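PDB 5UR2: bifunctional protein PutA from Bdellovibrio bacteriovorus, which probably catalyses both steps of proline breakdown to glutamate, a flavin-dependent oxidation of proline followed by NAD(+)-dependent oxidation of glutamate semialdehyde. Local coordinates for residues 622-632 with 963-974. Numbering follows the deposited sequence.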
loop_
_atom_site.group_PDB
_atom_site.type_symbol
_atom_site.label_atom_id
_atom_site.label_comp_id
_atom_site.label_asym_id
_atom_site.label_seq_id
_atom_site.Cartn_x
_atom_site.Cartn_y
_atom_site.Cartn_z
ATOM N N GLY B 622 -8.135 19.850 -13.715
ATOM C CA GLY B 622 -8.175 19.697 -15.152
ATOM C C GLY B 622 -7.650 18.376 -15.683
ATOM O O GLY B 622 -7.680 18.165 -16.897
ATOM N N GLU B 623 -7.184 17.478 -14.828
ATOM C CA GLU B 623 -6.715 16.174 -15.289
ATOM C C GLU B 623 -6.965 15.164 -14.183
ATOM O O GLU B 623 -6.389 15.281 -13.099
ATOM C CB GLU B 623 -5.224 16.218 -15.672
ATOM C CG GLU B 623 -4.694 14.912 -16.271
ATOM C CD GLU B 623 -3.214 15.008 -16.648
ATOM O OE1 GLU B 623 -2.893 15.446 -17.777
ATOM O OE2 GLU B 623 -2.364 14.663 -15.799
ATOM N N LEU B 624 -7.836 14.195 -14.453
ATOM C CA LEU B 624 -8.068 13.074 -13.555
ATOM C C LEU B 624 -7.049 11.984 -13.850
ATOM O O LEU B 624 -6.859 11.600 -15.008
ATOM C CB LEU B 624 -9.484 12.516 -13.717
ATOM C CG LEU B 624 -10.598 13.438 -13.241
ATOM C CD1 LEU B 624 -11.967 12.779 -13.457
ATOM C CD2 LEU B 624 -10.377 13.839 -11.776
ATOM N N SER B 625 -6.394 11.489 -12.805
ATOM C CA SER B 625 -5.395 10.446 -12.974
ATOM C C SER B 625 -5.560 9.436 -11.856
ATOM O O SER B 625 -5.624 9.816 -10.682
ATOM C CB SER B 625 -3.982 11.047 -12.982
ATOM O OG SER B 625 -3.093 10.172 -13.646
ATOM N N HIS B 626 -5.667 8.163 -12.217
ATOM C CA HIS B 626 -5.886 7.108 -11.234
ATOM C C HIS B 626 -4.945 5.931 -11.470
ATOM O O HIS B 626 -4.669 5.558 -12.615
ATOM C CB HIS B 626 -7.312 6.627 -11.252
ATOM C CG HIS B 626 -8.292 7.661 -10.809
ATOM N ND1 HIS B 626 -8.858 8.567 -11.678
ATOM C CD2 HIS B 626 -8.796 7.946 -9.586
ATOM C CE1 HIS B 626 -9.679 9.360 -11.011
ATOM N NE2 HIS B 626 -9.660 9.004 -9.739
ATOM N N TYR B 627 -4.443 5.378 -10.365
ATOM C CA TYR B 627 -3.620 4.180 -10.333
ATOM C C TYR B 627 -4.524 3.004 -9.986
ATOM O O TYR B 627 -5.281 3.064 -9.005
ATOM C CB TYR B 627 -2.494 4.360 -9.307
ATOM C CG TYR B 627 -1.362 3.350 -9.304
ATOM C CD1 TYR B 627 -0.289 3.472 -10.190
ATOM C CD2 TYR B 627 -1.316 2.328 -8.363
ATOM C CE1 TYR B 627 0.763 2.582 -10.164
ATOM C CE2 TYR B 627 -0.262 1.430 -8.329
ATOM C CZ TYR B 627 0.776 1.568 -9.227
ATOM O OH TYR B 627 1.831 0.686 -9.200
ATOM N N ILE B 628 -4.505 1.969 -10.830
ATOM C CA ILE B 628 -5.428 0.837 -10.721
ATOM C C ILE B 628 -4.640 -0.454 -10.919
ATOM O O ILE B 628 -3.464 -0.438 -11.287
ATOM C CB ILE B 628 -6.579 0.919 -11.759
ATOM C CG1 ILE B 628 -5.994 0.843 -13.189
ATOM C CG2 ILE B 628 -7.409 2.183 -11.586
ATOM C CD1 ILE B 628 -7.038 0.775 -14.316
ATOM N N TYR B 629 -5.306 -1.588 -10.676
ATOM C CA TYR B 629 -4.737 -2.902 -10.935
ATOM C C TYR B 629 -5.598 -3.653 -11.947
ATOM O O TYR B 629 -6.829 -3.520 -11.948
ATOM C CB TYR B 629 -4.597 -3.721 -9.644
ATOM C CG TYR B 629 -3.565 -3.104 -8.745
ATOM C CD1 TYR B 629 -2.211 -3.362 -8.929
ATOM C CD2 TYR B 629 -3.938 -2.206 -7.760
ATOM C CE1 TYR B 629 -1.254 -2.758 -8.120
ATOM C CE2 TYR B 629 -2.995 -1.598 -6.956
ATOM C CZ TYR B 629 -1.666 -1.880 -7.136
ATOM O OH TYR B 629 -0.754 -1.268 -6.324
ATOM N N LYS B 630 -4.919 -4.417 -12.809
ATOM C CA LYS B 630 -5.499 -5.290 -13.823
ATOM C C LYS B 630 -5.093 -6.738 -13.561
ATOM O O LYS B 630 -4.029 -7.004 -13.001
ATOM C CB LYS B 630 -5.014 -4.914 -15.236
ATOM C CG LYS B 630 -5.455 -3.529 -15.774
ATOM C CD LYS B 630 -4.669 -3.243 -17.074
ATOM C CE LYS B 630 -5.115 -1.970 -17.830
ATOM N NZ LYS B 630 -6.522 -2.037 -18.293
ATOM N N SER B 631 -5.928 -7.680 -14.002
ATOM C CA SER B 631 -5.531 -9.078 -13.986
ATOM C C SER B 631 -4.494 -9.335 -15.080
ATOM O O SER B 631 -4.290 -8.516 -15.976
ATOM C CB SER B 631 -6.750 -9.973 -14.176
ATOM O OG SER B 631 -7.408 -9.646 -15.375
ATOM N N ARG B 632 -3.834 -10.494 -15.010
ATOM C CA ARG B 632 -2.781 -10.856 -15.969
ATOM C C ARG B 632 -3.191 -11.907 -16.999
ATOM O O ARG B 632 -2.822 -11.785 -18.167
ATOM C CB ARG B 632 -1.524 -11.352 -15.232
ATOM C CG ARG B 632 -0.954 -10.381 -14.205
ATOM C CD ARG B 632 0.484 -10.743 -13.760
ATOM N NE ARG B 632 1.485 -10.317 -14.746
ATOM C CZ ARG B 632 2.254 -11.138 -15.454
ATOM N NH1 ARG B 632 2.166 -12.449 -15.285
ATOM N NH2 ARG B 632 3.125 -10.646 -16.331
ATOM N N GLN B 963 1.021 -9.428 -6.839
ATOM C CA GLN B 963 1.853 -10.260 -7.713
ATOM C C GLN B 963 1.036 -10.937 -8.808
ATOM O O GLN B 963 1.600 -11.354 -9.827
ATOM C CB GLN B 963 2.577 -11.323 -6.886
ATOM C CG GLN B 963 3.685 -10.800 -5.978
ATOM C CD GLN B 963 4.932 -10.450 -6.760
ATOM O OE1 GLN B 963 5.091 -9.323 -7.222
ATOM N NE2 GLN B 963 5.797 -11.441 -6.969
ATOM N N TYR B 964 -0.268 -11.099 -8.593
ATOM C CA TYR B 964 -1.169 -11.691 -9.568
ATOM C C TYR B 964 -1.813 -10.648 -10.473
ATOM O O TYR B 964 -2.729 -10.990 -11.226
ATOM C CB TYR B 964 -2.262 -12.499 -8.848
ATOM C CG TYR B 964 -1.710 -13.701 -8.112
ATOM C CD1 TYR B 964 -1.220 -13.590 -6.811
ATOM C CD2 TYR B 964 -1.660 -14.941 -8.731
ATOM C CE1 TYR B 964 -0.706 -14.701 -6.141
ATOM C CE2 TYR B 964 -1.167 -16.047 -8.081
ATOM C CZ TYR B 964 -0.691 -15.928 -6.789
ATOM O OH TYR B 964 -0.195 -17.059 -6.184
ATOM N N MET B 965 -1.333 -9.402 -10.436
ATOM C CA MET B 965 -1.953 -8.291 -11.146
ATOM C C MET B 965 -0.867 -7.460 -11.816
ATOM O O MET B 965 0.329 -7.692 -11.618
ATOM C CB MET B 965 -2.821 -7.433 -10.194
ATOM C CG MET B 965 -3.967 -8.236 -9.604
ATOM S SD MET B 965 -5.170 -7.296 -8.628
ATOM C CE MET B 965 -4.106 -6.554 -7.411
ATOM N N GLU B 966 -1.300 -6.525 -12.670
ATOM C CA GLU B 966 -0.477 -5.494 -13.273
ATOM C C GLU B 966 -0.954 -4.128 -12.804
ATOM O O GLU B 966 -2.162 -3.860 -12.809
ATOM C CB GLU B 966 -0.520 -5.522 -14.821
ATOM C CG GLU B 966 0.198 -6.679 -15.482
ATOM C CD GLU B 966 1.681 -6.594 -15.320
ATOM O OE1 GLU B 966 2.214 -5.452 -15.323
ATOM O OE2 GLU B 966 2.316 -7.667 -15.181
ATOM N N PRO B 967 -0.042 -3.244 -12.426
ATOM C CA PRO B 967 -0.437 -1.861 -12.144
ATOM C C PRO B 967 -0.710 -1.126 -13.442
ATOM O O PRO B 967 -0.084 -1.399 -14.472
ATOM C CB PRO B 967 0.797 -1.282 -11.446
ATOM C CG PRO B 967 1.957 -2.030 -12.144
ATOM C CD PRO B 967 1.431 -3.430 -12.391
ATOM N N ALA B 968 -1.646 -0.184 -13.389
ATOM C CA ALA B 968 -1.952 0.630 -14.553
ATOM C C ALA B 968 -2.371 2.028 -14.107
ATOM O O ALA B 968 -2.733 2.253 -12.951
ATOM C CB ALA B 968 -3.051 -0.011 -15.413
ATOM N N CYS B 969 -2.335 2.961 -15.057
ATOM C CA CYS B 969 -2.696 4.355 -14.834
ATOM C C CYS B 969 -3.658 4.799 -15.934
ATOM O O CYS B 969 -3.435 4.500 -17.115
ATOM C CB CYS B 969 -1.456 5.265 -14.819
ATOM S SG CYS B 969 -1.839 6.979 -14.362
ATOM N N VAL B 970 -4.745 5.462 -15.538
ATOM C CA VAL B 970 -5.727 6.041 -16.458
ATOM C C VAL B 970 -5.724 7.550 -16.244
ATOM O O VAL B 970 -5.967 8.031 -15.129
ATOM C CB VAL B 970 -7.142 5.467 -16.238
ATOM C CG1 VAL B 970 -8.133 6.170 -17.148
ATOM C CG2 VAL B 970 -7.180 3.946 -16.483
ATOM N N THR B 971 -5.455 8.299 -17.301
ATOM C CA THR B 971 -5.309 9.739 -17.203
ATOM C C THR B 971 -6.282 10.367 -18.182
ATOM O O THR B 971 -6.291 10.008 -19.362
ATOM C CB THR B 971 -3.854 10.155 -17.482
ATOM O OG1 THR B 971 -2.996 9.501 -16.542
ATOM C CG2 THR B 971 -3.659 11.656 -17.368
ATOM N N GLU B 972 -7.140 11.256 -17.682
ATOM C CA GLU B 972 -8.164 11.893 -18.504
ATOM C C GLU B 972 -8.106 13.415 -18.369
ATOM O O GLU B 972 -8.272 13.966 -17.273
ATOM C CB GLU B 972 -9.551 11.359 -18.143
ATOM C CG GLU B 972 -10.688 12.067 -18.871
ATOM C CD GLU B 972 -12.053 11.403 -18.642
ATOM O OE1 GLU B 972 -12.170 10.507 -17.769
ATOM O OE2 GLU B 972 -13.008 11.802 -19.329
ATOM N N ASN B 973 -7.887 14.087 -19.492
ATOM C CA ASN B 973 -8.012 15.535 -19.564
ATOM C C ASN B 973 -9.485 15.909 -19.447
ATOM O O ASN B 973 -10.303 15.474 -20.265
ATOM C CB ASN B 973 -7.423 16.027 -20.887
ATOM C CG ASN B 973 -7.624 17.519 -21.115
ATOM O OD1 ASN B 973 -7.995 18.256 -20.212
ATOM N ND2 ASN B 973 -7.324 17.972 -22.329
ATOM N N THR B 974 -9.836 16.702 -18.434
ATOM C CA THR B 974 -11.225 17.089 -18.220
ATOM C C THR B 974 -11.528 18.517 -18.652
ATOM O O THR B 974 -12.680 18.962 -18.549
ATOM C CB THR B 974 -11.599 16.922 -16.741
ATOM O OG1 THR B 974 -10.826 17.840 -15.959
ATOM C CG2 THR B 974 -11.353 15.492 -16.287
HETATM O O HOH W 1 -8.597 8.652 -14.322
HETATM O O HOH W 2 4.122 -8.013 -17.492
#
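Glu966 OE2 is gripped by Arg632 and a water: Arg632 NE donates a nearly straight bond of 2.8 Å to its anti lone pair, the core of a salt bridge, NH2 of the same arginine adds a weak one, and water 2, itself bound to NH2, donates a third. The carboxylate sits at the edge of the guanidinium with the two planes turned 51° apart. A bend in the Glu966 chain (chi2 -69°) brings it back toward the arginine, whose NH1 reaches Thr712 O and Thr713 OG1, fixing the group against the body of the domain.

From here the strands run antiparallel from Lys630–Glu966 to Leu624–Glu972, each hydrogen-bonded pair joined by two backbone bonds, such as Glu972 N to Leu624 O at 2.7 Å. On one face Ala968 CB lies against Ile628 CG1 and Lys630 CE, while Ile628 CD1 meets Val970 CG2 at 3.8 Å. Farther along, water 1 in the plane of the His626 ring links ND1 to Val970 O.

The other face carries the tyrosines. With CG anti to the backbone N (chi1 -168°), the Tyr627 ring is laid alongside Pro967, its OH 3.2 Å from Pro967 CB. Met965 crosses Tyr629 at about a right angle: CE packs 3.6 Å from Tyr629 CB, and SD stands obliquely 5.5 Å from the ring centroid, a Met-aromatic contact. Both tyrosine hydroxyls bond Asp959 of the second subunit. Ser625 OG lies 3.0 Å from Thr971 OG1 and also bonds Arg940 O of that subunit.

Residues 969-972 pair in parallel with a strand of the second subunit, continuing the sheet across the interface. This long beta arm, with 615-616 also pairing with 623-631, is the protruding oligomerization flap characteristic of the aldehyde dehydrogenase superfamily, made from strands far apart in the chain.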